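Local coordinates for protein tyrosinase (Aspergillus oryzae, PDB 6JU8) that probably catalyses the copper-dependent oxidation of L-tyrosine and L-dopa by molecular oxygen to L-dopaquinone, a step in melanin synthesis, at residues Ile22-Asp25 / Leu31-Thr34; Tyr64-Gly69 / Thr76-Val81; Tyr198-Gln203 / Ala366-Ile371; Phe288-Thr293 / Met326-Ile331; Ala384-Gln387 / Gly392-Phe395. The protein carries 1 engineered substitution. One frame throughout, in Å; residues are numbered along the deposited sequence. Where two conformers were deposited one is given.

How the contacts relate
From the N terminus, contact 1 bridges from just before helix 26-34 to its last turn. Contact 2 follows, tying helix 64-69 to the turn beyond it across the connection that carries the copper ligand H71. Contact 3 spans far more chain: it joins a loop after strand 190-194 to the lead-in of helix 371-389, and contact 4 lies wholly within that span, joining helices 283-292 and 328-340. Contact 5 then sets the following loop beside the C-terminal turn of helix 371-389. None cross. Contacts 2 and 3 touch where Y64 OH probably bonds Y368 O; contacts 4 and 5 pack through L290 with W386 and L291 with I385, across the chain's centre from contact 3.

Contact 1 (Ile22-Asp25 / Leu31-Thr34); sequences IRKD and LEQT
The flat carboxylate of E32 meets K24 at OE1: its syn lone pair, on the side of OE2, takes K24 NZ in a salt bridge of 2.9 Å. The other oxygen stands farther off, E32 OE2 lying 4.0 Å from K24 NZ, so the ammonium group favours one oxygen rather than straddling both. The aliphatic part of the lysine also comes close, with K24 CD 3.7 Å from E32 OE1. Both side chains are extended beyond CG and meet at about a right angle. K24 starts with CG anti to the carbonyl carbon (chi1 -64°), which sends the straight chain toward the helix. The bridge spans helix 26-34: K24 stands just ahead of D25, the N-cap residue whose OD1 accepts from D27 N, and E32 sits in its last turn. The residues flanking K24 have partners of their own: R23 a salt bridge to E115 and a cation-pi contact with Y437, D25 a salt bridge to R154. Only K24 and E32 touch between the two segments, burying 73 Å² at the surface, where solvent probably competes with the ion pair. On the same helix, L31 packs against N247 of the second subunit.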
# COMPACT_ATOMS: atom_id res chain seq x y z
N ILE A 22 -13.65 23.67 -17.87
CA ILE A 22 -13.41 23.70 -16.43
C ILE A 22 -12.57 22.53 -15.94
O ILE A 22 -12.67 21.36 -16.36
CB ILE A 22 -14.74 23.75 -15.66
CG1 ILE A 22 -15.52 22.44 -15.66
CG2 ILE A 22 -15.62 24.88 -16.19
CD1 ILE A 22 -16.64 22.42 -14.64
N ARG A 23 -11.70 22.85 -14.99
CA ARG A 23 -10.97 21.88 -14.17
C ARG A 23 -11.95 21.38 -13.10
O ARG A 23 -12.36 22.20 -12.26
CB ARG A 23 -9.74 22.54 -13.55
CG ARG A 23 -8.63 22.80 -14.55
CD ARG A 23 -7.50 23.61 -13.93
NE ARG A 23 -6.37 23.73 -14.86
CZ ARG A 23 -5.21 24.30 -14.52
NH1 ARG A 23 -5.06 24.79 -13.29
NH2 ARG A 23 -4.22 24.39 -15.39
N LYS A 24 -12.26 20.09 -13.15
CA LYS A 24 -13.27 19.50 -12.27
C LYS A 24 -12.66 18.87 -11.04
O LYS A 24 -11.48 18.51 -11.01
CB LYS A 24 -14.03 18.42 -13.06
CG LYS A 24 -14.81 19.02 -14.23
CD LYS A 24 -15.51 17.92 -15.04
CE LYS A 24 -16.58 18.50 -15.95
NZ LYS A 24 -17.23 17.41 -16.73
N ASP A 25 -13.48 18.70 -10.00
CA ASP A 25 -13.09 17.95 -8.81
C ASP A 25 -12.83 16.51 -9.24
O ASP A 25 -13.65 15.88 -9.89
CB ASP A 25 -14.21 18.05 -7.79
CG ASP A 25 -14.02 17.26 -6.52
OD1 ASP A 25 -13.63 16.08 -6.57
OD2 ASP A 25 -14.31 17.85 -5.44
N LEU A 31 -16.34 9.86 -10.80
CA LEU A 31 -17.68 9.24 -10.74
C LEU A 31 -18.46 9.56 -12.00
O LEU A 31 -19.20 8.69 -12.48
CB LEU A 31 -18.42 9.74 -9.49
CG LEU A 31 -17.72 9.35 -8.17
CD1 LEU A 31 -18.41 9.98 -6.97
CD2 LEU A 31 -17.63 7.84 -7.99
N GLU A 32 -18.32 10.74 -12.58
CA GLU A 32 -19.01 11.04 -13.84
C GLU A 32 -18.53 10.07 -14.92
O GLU A 32 -19.29 9.57 -15.75
CB GLU A 32 -18.71 12.47 -14.31
CG GLU A 32 -19.16 13.67 -13.54
CD GLU A 32 -18.56 14.99 -14.01
OE1 GLU A 32 -17.94 15.10 -15.10
OE2 GLU A 32 -18.70 15.98 -13.26
N GLN A 33 -17.22 9.81 -14.94
CA GLN A 33 -16.63 8.94 -15.95
C GLN A 33 -17.12 7.50 -15.79
O GLN A 33 -17.22 6.82 -16.81
CB GLN A 33 -15.10 8.98 -15.89
CG GLN A 33 -14.52 10.35 -16.29
CD GLN A 33 -14.61 10.55 -17.79
OE1 GLN A 33 -14.03 9.75 -18.53
NE2 GLN A 33 -15.37 11.55 -18.22
N THR A 34 -17.37 7.04 -14.58
CA THR A 34 -17.54 5.62 -14.32
C THR A 34 -18.89 5.23 -13.73
O THR A 34 -19.18 4.03 -13.70
CB THR A 34 -16.47 5.08 -13.32
OG1 THR A 34 -16.58 5.77 -12.07
CG2 THR A 34 -15.08 5.30 -13.87

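Contact 2 (Tyr64-Gly69 / Thr76-Val81); sequences YFRLAG and TEWDGV
R66 NH2 carries two bonds to E77. One is a salt bridge to E77 OE2 at 2.8 Å, weak as a hydrogen bond because it is strongly bent. The other, to E77 O at 3.0 Å, is straighter (141°) and comes from above the carbonyl plane. The guanidinium and carboxylate planes stand 63° apart. Bends at chi2 and chi3 fold the arginine so that NH2 reaches E77 O and OE2. Beside it, the indole of W78 turns CD1 toward R66 O at 3.9 Å, while its CZ2 packs on L67 CD2 at 4.1 Å; D79 CB lies over the rim of one indole face. In the next shell, L58 O accepts from R66 NH1 and Q61 O from W78 NE1, fixing both flat groups. The second oxygen, E77 OE1, is met nearly along its C-O axis by G80 N at 3.0 Å. Water 2 sits between G69 O, 2.7 Å from it, and T76 N, from which it accepts. The glutamate thus braces a type I' beta turn, W78 to V81, with G80 at its bend, and R66 ties the residue leading into that turn to helix 64-69 of the tyrosinase central domain, across the connection that carries the copper ligand H71.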
# COMPACT_ATOMS: atom_id res chain seq x y z
N TYR A 64 7.78 12.62 -17.84
CA TYR A 64 7.32 12.92 -16.49
C TYR A 64 8.46 13.24 -15.54
O TYR A 64 8.41 14.21 -14.76
CB TYR A 64 6.51 11.72 -15.97
CG TYR A 64 5.85 12.01 -14.62
CD1 TYR A 64 4.57 12.56 -14.55
CD2 TYR A 64 6.53 11.72 -13.44
CE1 TYR A 64 3.98 12.81 -13.32
CE2 TYR A 64 5.95 11.97 -12.20
CZ TYR A 64 4.68 12.52 -12.16
OH TYR A 64 4.11 12.77 -10.93
N PHE A 65 9.52 12.43 -15.60
CA PHE A 65 10.65 12.64 -14.71
C PHE A 65 11.18 14.07 -14.87
O PHE A 65 11.45 14.79 -13.92
CB PHE A 65 11.78 11.63 -14.96
CG PHE A 65 12.93 11.82 -14.00
CD1 PHE A 65 13.88 12.82 -14.21
CD2 PHE A 65 13.05 11.00 -12.88
CE1 PHE A 65 14.93 13.01 -13.32
CE2 PHE A 65 14.08 11.19 -11.99
CZ PHE A 65 15.03 12.18 -12.21
N ARG A 66 11.39 14.50 -16.12
CA ARG A 66 11.98 15.82 -16.33
C ARG A 66 11.01 16.94 -15.97
O ARG A 66 11.45 18.00 -15.49
CB ARG A 66 12.47 15.95 -17.77
CG ARG A 66 13.63 15.04 -18.13
CD ARG A 66 14.95 15.44 -17.48
NE ARG A 66 15.32 16.84 -17.70
CZ ARG A 66 15.81 17.31 -18.83
NH1 ARG A 66 15.98 16.52 -19.89
NH2 ARG A 66 16.11 18.61 -18.95
N LEU A 67 9.72 16.77 -16.19
CA LEU A 67 8.75 17.78 -15.76
C LEU A 67 8.69 17.90 -14.25
O LEU A 67 8.73 19.02 -13.71
CB LEU A 67 7.36 17.44 -16.31
CG LEU A 67 7.26 17.55 -17.83
CD1 LEU A 67 5.96 16.94 -18.31
CD2 LEU A 67 7.35 19.02 -18.25
N ALA A 68 8.64 16.77 -13.54
CA ALA A 68 8.75 16.78 -12.09
C ALA A 68 10.08 17.36 -11.63
O ALA A 68 10.17 18.02 -10.59
CB ALA A 68 8.58 15.37 -11.55
N GLY A 69 11.14 17.14 -12.41
CA GLY A 69 12.46 17.62 -12.04
C GLY A 69 12.55 19.13 -12.07
O GLY A 69 13.44 19.70 -11.43
N THR A 76 18.63 20.05 -12.24
CA THR A 76 19.28 20.20 -13.53
C THR A 76 18.61 21.29 -14.38
O THR A 76 17.58 21.83 -14.02
CB THR A 76 19.24 18.90 -14.36
OG1 THR A 76 17.90 18.66 -14.79
CG2 THR A 76 19.69 17.69 -13.57
N GLU A 77 19.20 21.54 -15.54
CA GLU A 77 18.62 22.40 -16.56
C GLU A 77 17.27 21.87 -17.03
O GLU A 77 16.99 20.68 -16.96
CB GLU A 77 19.56 22.55 -17.76
CG GLU A 77 19.58 21.38 -18.70
CD GLU A 77 18.52 21.39 -19.77
OE1 GLU A 77 18.07 22.41 -20.33
OE2 GLU A 77 18.08 20.27 -20.10
N TRP A 78 16.44 22.81 -17.48
CA TRP A 78 15.22 22.46 -18.19
C TRP A 78 14.96 23.55 -19.22
O TRP A 78 15.15 24.74 -18.93
CB TRP A 78 14.02 22.29 -17.24
CG TRP A 78 12.83 21.75 -17.99
CD1 TRP A 78 12.56 20.44 -18.28
CD2 TRP A 78 11.75 22.51 -18.54
NE1 TRP A 78 11.40 20.35 -18.99
CE2 TRP A 78 10.86 21.60 -19.16
CE3 TRP A 78 11.44 23.88 -18.56
CZ2 TRP A 78 9.69 22.00 -19.81
CZ3 TRP A 78 10.28 24.26 -19.20
CH2 TRP A 78 9.43 23.34 -19.80
N ASP A 79 14.56 23.16 -20.42
CA ASP A 79 14.23 24.10 -21.50
C ASP A 79 15.33 25.13 -21.73
O ASP A 79 15.08 26.29 -22.08
CB ASP A 79 12.89 24.79 -21.28
CG ASP A 79 12.21 25.14 -22.60
OD1 ASP A 79 12.49 24.45 -23.61
OD2 ASP A 79 11.41 26.10 -22.61
N GLY A 80 16.59 24.68 -21.60
CA GLY A 80 17.69 25.57 -21.92
C GLY A 80 18.04 26.55 -20.82
O GLY A 80 18.92 27.39 -21.01
N VAL A 81 17.36 26.44 -19.69
CA VAL A 81 17.60 27.30 -18.53
C VAL A 81 18.46 26.54 -17.53
O VAL A 81 18.06 25.44 -17.11
CB VAL A 81 16.27 27.70 -17.87
CG1 VAL A 81 16.53 28.66 -16.72
CG2 VAL A 81 15.29 28.25 -18.89
O HOH W 1 14.93 20.83 -14.09
O HOH W 2 15.96 18.84 -11.99

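Contact 3 (Tyr198-Gln203 / Ala366-Ile371); sequences YRFQMQ and AAYDPI
F200 enters against Y368 and P370 with its CB, which lies 3.2 Å from Y368 O and 4.1 Å from P370 CD. CG follows at 4.0 Å from the same Y368 O. Next, F200 CD2 is 4.1 Å from Y368 O and 4.2 Å from Y368 CD1. Farther out, F200 CE2 stands 4.2 Å from Y368 CD1, the two side chains crossing at a slant. CG is anti to the backbone N (chi1 172°), a setting that carries the phenyl to Y368, while only CB stays near P370. The backbone just before F200 rests on the proline ring, with R199 O 3.6 Å from P370 CG. No hydrogen bond joins the segments. Y368 O probably accepts from Y64 OH, and the Y64 ring meets F200. At its tip Y368 OH donates to A73 O, and its ring meets F65. Past the tyrosine, D369 OD1 accepts from I371 N at 3.0 Å (162°), on the anti side and out of the carboxylate plane, while D369 OD2 forms a salt bridge with K239. This is a capping arrangement at the start of helix 371-389, the helix of the tyrosinase central domain that brings H376 to one copper; F200 packs against its lead-in.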
# COMPACT_ATOMS: atom_id res chain seq x y z
N TYR A 198 -1.39 6.54 -9.46
CA TYR A 198 -1.18 5.89 -8.16
C TYR A 198 0.20 6.14 -7.57
O TYR A 198 0.37 6.21 -6.37
CB TYR A 198 -1.42 4.41 -8.35
CG TYR A 198 -1.31 3.45 -7.22
CD1 TYR A 198 -2.24 3.46 -6.17
CD2 TYR A 198 -0.31 2.48 -7.18
CE1 TYR A 198 -2.17 2.57 -5.13
CE2 TYR A 198 -0.23 1.56 -6.14
CZ TYR A 198 -1.16 1.62 -5.12
OH TYR A 198 -1.08 0.71 -4.09
N ARG A 199 1.19 6.22 -8.46
CA ARG A 199 2.58 6.34 -8.07
C ARG A 199 3.38 6.64 -9.33
O ARG A 199 2.82 6.52 -10.43
CB ARG A 199 3.16 5.09 -7.40
CG ARG A 199 3.15 3.82 -8.23
CD ARG A 199 4.40 3.58 -9.06
NE ARG A 199 4.33 2.21 -9.61
CZ ARG A 199 4.73 1.16 -8.91
NH1 ARG A 199 5.22 1.35 -7.69
NH2 ARG A 199 4.65 -0.05 -9.42
N PHE A 200 4.65 6.99 -9.15
CA PHE A 200 5.57 7.07 -10.28
C PHE A 200 6.83 6.29 -9.91
O PHE A 200 7.34 6.44 -8.78
CB PHE A 200 5.90 8.52 -10.64
CG PHE A 200 7.00 8.62 -11.69
CD1 PHE A 200 6.74 8.23 -13.00
CD2 PHE A 200 8.25 9.09 -11.36
CE1 PHE A 200 7.73 8.31 -13.96
CE2 PHE A 200 9.27 9.17 -12.31
CZ PHE A 200 8.98 8.80 -13.62
N GLN A 201 7.32 5.48 -10.84
CA GLN A 201 8.58 4.80 -10.58
C GLN A 201 9.47 4.85 -11.83
O GLN A 201 8.96 4.96 -12.95
CB GLN A 201 8.40 3.36 -10.12
CG GLN A 201 7.85 2.42 -11.19
CD GLN A 201 7.78 0.98 -10.69
OE1 GLN A 201 8.47 0.62 -9.74
NE2 GLN A 201 6.93 0.18 -11.31
N MET A 202 10.76 4.79 -11.55
CA MET A 202 11.72 4.59 -12.64
C MET A 202 11.99 3.11 -12.78
O MET A 202 11.38 2.24 -12.14
CB MET A 202 12.99 5.41 -12.36
CG MET A 202 12.76 6.94 -12.39
SD MET A 202 12.23 7.52 -14.03
CE MET A 202 13.84 7.82 -14.77
N GLN A 203 12.91 2.74 -13.64
CA GLN A 203 13.23 1.32 -13.89
C GLN A 203 14.43 0.86 -13.07
O GLN A 203 14.88 -0.29 -13.16
CB GLN A 203 13.51 1.12 -15.39
CG GLN A 203 12.30 1.30 -16.29
CD GLN A 203 12.69 1.32 -17.76
OE1 GLN A 203 12.82 2.40 -18.35
NE2 GLN A 203 12.88 0.15 -18.36
N ALA A 366 8.86 16.03 -4.05
CA ALA A 366 7.40 15.93 -3.99
C ALA A 366 6.75 15.83 -5.35
O ALA A 366 5.71 15.16 -5.49
CB ALA A 366 6.87 17.14 -3.23
N ALA A 367 7.31 16.51 -6.36
CA ALA A 367 6.65 16.54 -7.67
C ALA A 367 6.67 15.19 -8.37
O ALA A 367 5.91 14.99 -9.32
CB ALA A 367 7.28 17.64 -8.54
N TYR A 368 7.47 14.22 -7.89
CA TYR A 368 7.46 12.89 -8.51
C TYR A 368 6.16 12.17 -8.22
O TYR A 368 5.73 11.31 -8.99
CB TYR A 368 8.71 12.06 -8.11
CG TYR A 368 9.91 12.71 -8.74
CD1 TYR A 368 10.19 12.57 -10.08
CD2 TYR A 368 10.75 13.52 -7.99
CE1 TYR A 368 11.29 13.20 -10.66
CE2 TYR A 368 11.82 14.18 -8.57
CZ TYR A 368 12.11 14.02 -9.90
OH TYR A 368 13.16 14.66 -10.50
N ASP A 369 5.50 12.49 -7.09
CA ASP A 369 4.26 11.78 -6.78
C ASP A 369 3.14 12.37 -7.62
O ASP A 369 2.93 13.60 -7.52
CB ASP A 369 3.94 11.92 -5.29
CG ASP A 369 2.76 11.04 -4.88
OD1 ASP A 369 1.79 10.97 -5.68
OD2 ASP A 369 2.80 10.46 -3.76
N PRO A 370 2.43 11.61 -8.42
CA PRO A 370 1.39 12.21 -9.29
C PRO A 370 0.34 13.01 -8.56
O PRO A 370 -0.30 13.88 -9.18
CB PRO A 370 0.78 10.96 -9.97
CG PRO A 370 1.95 10.01 -10.05
CD PRO A 370 2.63 10.15 -8.70
N ILE A 371 0.07 12.77 -7.27
CA ILE A 371 -0.88 13.61 -6.56
C ILE A 371 -0.40 15.06 -6.41
O ILE A 371 -1.21 15.96 -6.19
CB ILE A 371 -1.26 13.04 -5.18
CG1 ILE A 371 -2.61 13.61 -4.72
CG2 ILE A 371 -0.15 13.24 -4.17
CD1 ILE A 371 -3.11 13.05 -3.41

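Contact 4 (Phe288-Thr293 / Met326-Ile331); sequences FRLLTT and MNLEAI
Behind L290, whose CD1 touches M326, a backbone carbonyl is gripped twice by T293: T293 OG1 lies 2.7 Å from R289 O. T293 N lies 3.0 Å from R289 O, and the two reach it from opposite faces of the carbonyl plane. T293 is the first residue to leave helical angles, so the double grip closes the last turn of helix 283-292. L290, within that turn, makes nearly the whole contact. Its CG is anti to the backbone N (chi1 178°), and the isobutyl group wedges into the start of the other helix. CD1 sits over the backbone there, 3.5 Å from M326 O and 3.6 Å from L328 N. CD2 takes the side chains, lying 3.8 Å from L328 CD1 where the two leucines cross at a slant. Near the root, L290 CB meets I331 CD1 at 4.1 Å. The backbone under CD1 is held in place by N327, the N-cap of helix 328-340: its OD1 accepts from A330 N at 2.8 Å (164°), from above the amide plane. No hydrogen bond crosses between the segments, and the join is apolar and buried. It sets the C-terminal end of helix 283-292 on the first turn of helix 328-340, just ahead of the copper ligand H332. L328 also packs on I379 and T383 of helix 371-389, and L291 lies between that helix and helix 448-456.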
# COMPACT_ATOMS: atom_id res chain seq x y z
N PHE A 288 -11.72 27.30 4.85
CA PHE A 288 -12.81 28.27 4.94
C PHE A 288 -12.32 29.62 5.42
O PHE A 288 -12.65 30.66 4.83
CB PHE A 288 -13.90 27.73 5.86
CG PHE A 288 -15.09 28.65 5.98
CD1 PHE A 288 -16.01 28.80 4.96
CD2 PHE A 288 -15.26 29.39 7.14
CE1 PHE A 288 -17.10 29.67 5.09
CE2 PHE A 288 -16.35 30.21 7.28
CZ PHE A 288 -17.30 30.37 6.26
N ARG A 289 -11.52 29.63 6.49
CA ARG A 289 -11.00 30.90 7.01
C ARG A 289 -10.12 31.59 5.97
O ARG A 289 -10.15 32.81 5.84
CB ARG A 289 -10.20 30.59 8.28
CG ARG A 289 -11.08 30.18 9.46
CD ARG A 289 -10.21 29.83 10.67
NE ARG A 289 -11.04 29.33 11.76
CZ ARG A 289 -10.83 29.52 13.04
NH1 ARG A 289 -9.77 30.19 13.47
NH2 ARG A 289 -11.67 29.01 13.93
N LEU A 290 -9.33 30.83 5.21
CA LEU A 290 -8.47 31.42 4.18
C LEU A 290 -9.28 32.19 3.17
O LEU A 290 -8.90 33.27 2.72
CB LEU A 290 -7.68 30.32 3.46
CG LEU A 290 -6.78 30.85 2.33
CD1 LEU A 290 -5.62 31.66 2.87
CD2 LEU A 290 -6.28 29.68 1.47
N LEU A 291 -10.42 31.61 2.78
CA LEU A 291 -11.22 32.16 1.70
C LEU A 291 -12.17 33.25 2.16
O LEU A 291 -12.70 33.99 1.30
CB LEU A 291 -12.03 31.03 1.03
CG LEU A 291 -11.19 29.92 0.40
CD1 LEU A 291 -12.09 28.84 -0.16
CD2 LEU A 291 -10.24 30.46 -0.68
N THR A 292 -12.42 33.38 3.47
CA THR A 292 -13.46 34.29 3.94
C THR A 292 -12.95 35.35 4.90
O THR A 292 -13.73 36.26 5.23
CB THR A 292 -14.60 33.52 4.63
OG1 THR A 292 -14.08 32.80 5.75
CG2 THR A 292 -15.25 32.54 3.67
N THR A 293 -11.71 35.28 5.37
CA THR A 293 -11.21 36.31 6.29
C THR A 293 -11.02 37.61 5.55
O THR A 293 -10.28 37.68 4.57
CB THR A 293 -9.89 35.85 6.95
OG1 THR A 293 -10.12 34.72 7.79
CG2 THR A 293 -9.31 36.95 7.84
N MET A 326 -4.56 31.03 8.56
CA MET A 326 -3.27 30.58 8.04
C MET A 326 -3.20 30.85 6.54
O MET A 326 -4.19 30.62 5.84
CB MET A 326 -3.13 29.08 8.32
CG MET A 326 -1.84 28.46 7.81
SD MET A 326 -1.70 26.75 8.33
CE MET A 326 -1.44 26.90 10.09
N ASN A 327 -2.07 31.34 6.04
CA ASN A 327 -1.95 31.68 4.62
C ASN A 327 -1.97 30.44 3.72
O ASN A 327 -1.81 29.29 4.14
CB ASN A 327 -0.68 32.51 4.41
CG ASN A 327 0.59 31.73 4.63
OD1 ASN A 327 0.97 30.91 3.80
ND2 ASN A 327 1.27 31.96 5.76
N LEU A 328 -2.16 30.68 2.41
CA LEU A 328 -2.28 29.62 1.43
C LEU A 328 -1.07 28.68 1.40
O LEU A 328 -1.19 27.45 1.36
CB LEU A 328 -2.38 30.26 0.03
CG LEU A 328 -2.42 29.29 -1.15
CD1 LEU A 328 -3.81 28.66 -1.24
CD2 LEU A 328 -2.06 30.01 -2.44
N GLU A 329 0.14 29.26 1.45
CA GLU A 329 1.34 28.44 1.32
C GLU A 329 1.49 27.55 2.56
O GLU A 329 1.85 26.37 2.42
CB GLU A 329 2.57 29.32 1.15
CG GLU A 329 3.83 28.53 0.86
CD GLU A 329 5.03 29.39 0.52
OE1 GLU A 329 5.02 30.63 0.70
OE2 GLU A 329 6.03 28.78 0.09
N ALA A 330 1.23 28.09 3.74
CA ALA A 330 1.32 27.33 4.99
C ALA A 330 0.33 26.18 4.99
O ALA A 330 0.64 25.06 5.42
CB ALA A 330 1.09 28.28 6.17
N ILE A 331 -0.92 26.42 4.57
CA ILE A 331 -1.88 25.33 4.50
C ILE A 331 -1.35 24.25 3.55
O ILE A 331 -1.33 23.05 3.83
CB ILE A 331 -3.28 25.79 4.05
CG1 ILE A 331 -3.92 26.72 5.10
CG2 ILE A 331 -4.18 24.59 3.77
CD1 ILE A 331 -5.25 27.31 4.68

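Contact 5 (Ala384-Gln387 / Gly392-Phe395); sequences AIWQ and GSWF
Q387 and S393 bury the most surface here, with W386 close behind, and the glutamine and the serine each meet a tryptophan of the other segment. Q387 reaches W394 with its amide: NE2 lies 3.4 Å from W394 CZ3 and 3.8 Å from W394 CE3, and Q387 CD comes within 3.7 Å of W394 CZ3. Amide and indole planes are 27° apart, and the approach to the ring is oblique. CG lies anti to the carbonyl carbon (chi1 -71°) and the chain then runs straight, carrying the amide out to the benzo end of the indole. Both heteroatoms of the amide have partners in other parts of the fold: OE1 accepts from R108 NH1 and NE2 donates to K430 O. R108 follows the copper ligand H107 on helix 103-129. S393 meets the other tryptophan by its carbon rather than its hydroxyl: CB is 3.5 Å from W386 CH2, whereas OG stays 4.1 Å away from the same atom. The serine carbonyl joins in, S393 O lying 3.7 Å from W386 CZ3.

The loop after helix 371-389, the helix that bears the copper ligand H376, crosses beside its C-terminal turn, with the W394 side chain reaching back to Q387. G392, with a positive phi (91°), starts the 392-395 segment. No hydrogen bond joins the two segments. W386 stacks with F301, and W394 donates from NE1 to D427 OD1. F395 CD1 lies over the rim of one face of the W394 indole, and both of these rings meet W298.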
# COMPACT_ATOMS: atom_id res chain seq x y z
N ALA A 384 -7.51 31.33 -7.28
CA ALA A 384 -8.52 31.96 -8.14
C ALA A 384 -9.73 32.37 -7.35
O ALA A 384 -10.30 33.45 -7.56
CB ALA A 384 -8.90 30.97 -9.25
N ILE A 385 -10.18 31.53 -6.40
CA ILE A 385 -11.30 31.93 -5.52
C ILE A 385 -10.98 33.20 -4.75
O ILE A 385 -11.76 34.17 -4.70
CB ILE A 385 -11.65 30.81 -4.53
CG1 ILE A 385 -12.17 29.56 -5.25
CG2 ILE A 385 -12.65 31.32 -3.49
CD1 ILE A 385 -12.22 28.32 -4.38
N TRP A 386 -9.79 33.20 -4.13
CA TRP A 386 -9.43 34.34 -3.28
C TRP A 386 -9.30 35.58 -4.14
O TRP A 386 -9.75 36.66 -3.74
CB TRP A 386 -8.13 34.03 -2.51
CG TRP A 386 -7.80 35.08 -1.50
CD1 TRP A 386 -8.21 35.05 -0.19
CD2 TRP A 386 -7.04 36.29 -1.66
NE1 TRP A 386 -7.74 36.15 0.46
CE2 TRP A 386 -7.02 36.94 -0.42
CE3 TRP A 386 -6.37 36.87 -2.74
CZ2 TRP A 386 -6.36 38.15 -0.18
CZ3 TRP A 386 -5.72 38.09 -2.51
CH2 TRP A 386 -5.71 38.71 -1.27
N GLN A 387 -8.72 35.46 -5.35
CA GLN A 387 -8.64 36.62 -6.23
C GLN A 387 -10.04 37.16 -6.55
O GLN A 387 -10.25 38.37 -6.58
CB GLN A 387 -7.95 36.28 -7.54
CG GLN A 387 -6.45 36.02 -7.45
CD GLN A 387 -5.95 35.68 -8.84
OE1 GLN A 387 -5.70 34.51 -9.16
NE2 GLN A 387 -5.83 36.68 -9.71
N GLY A 392 -8.18 43.37 -6.89
CA GLY A 392 -7.25 44.46 -6.63
C GLY A 392 -6.12 44.12 -5.68
O GLY A 392 -5.14 44.87 -5.64
N SER A 393 -6.24 43.00 -4.97
CA SER A 393 -5.17 42.57 -4.07
C SER A 393 -4.18 41.70 -4.83
O SER A 393 -4.42 40.50 -4.99
CB SER A 393 -5.74 41.81 -2.88
OG SER A 393 -6.59 42.64 -2.09
N TRP A 394 -3.11 42.28 -5.33
CA TRP A 394 -2.24 41.59 -6.28
C TRP A 394 -0.87 42.28 -6.31
O TRP A 394 -0.69 43.32 -6.95
CB TRP A 394 -2.82 41.63 -7.69
CG TRP A 394 -2.05 40.85 -8.71
CD1 TRP A 394 -1.18 41.34 -9.64
CD2 TRP A 394 -2.08 39.43 -8.91
NE1 TRP A 394 -0.67 40.32 -10.41
CE2 TRP A 394 -1.20 39.13 -9.98
CE3 TRP A 394 -2.76 38.37 -8.29
CZ2 TRP A 394 -1.00 37.82 -10.46
CZ3 TRP A 394 -2.57 37.08 -8.74
CH2 TRP A 394 -1.69 36.84 -9.80
N PHE A 395 0.08 41.72 -5.56
CA PHE A 395 1.45 42.20 -5.58
C PHE A 395 1.56 43.70 -5.34
O PHE A 395 2.49 44.32 -5.88
CB PHE A 395 2.18 41.80 -6.88
CG PHE A 395 2.37 40.30 -7.02
CD1 PHE A 395 1.40 39.49 -7.63
CD2 PHE A 395 3.50 39.68 -6.53
CE1 PHE A 395 1.54 38.12 -7.74
CE2 PHE A 395 3.67 38.31 -6.65
CZ PHE A 395 2.70 37.51 -7.24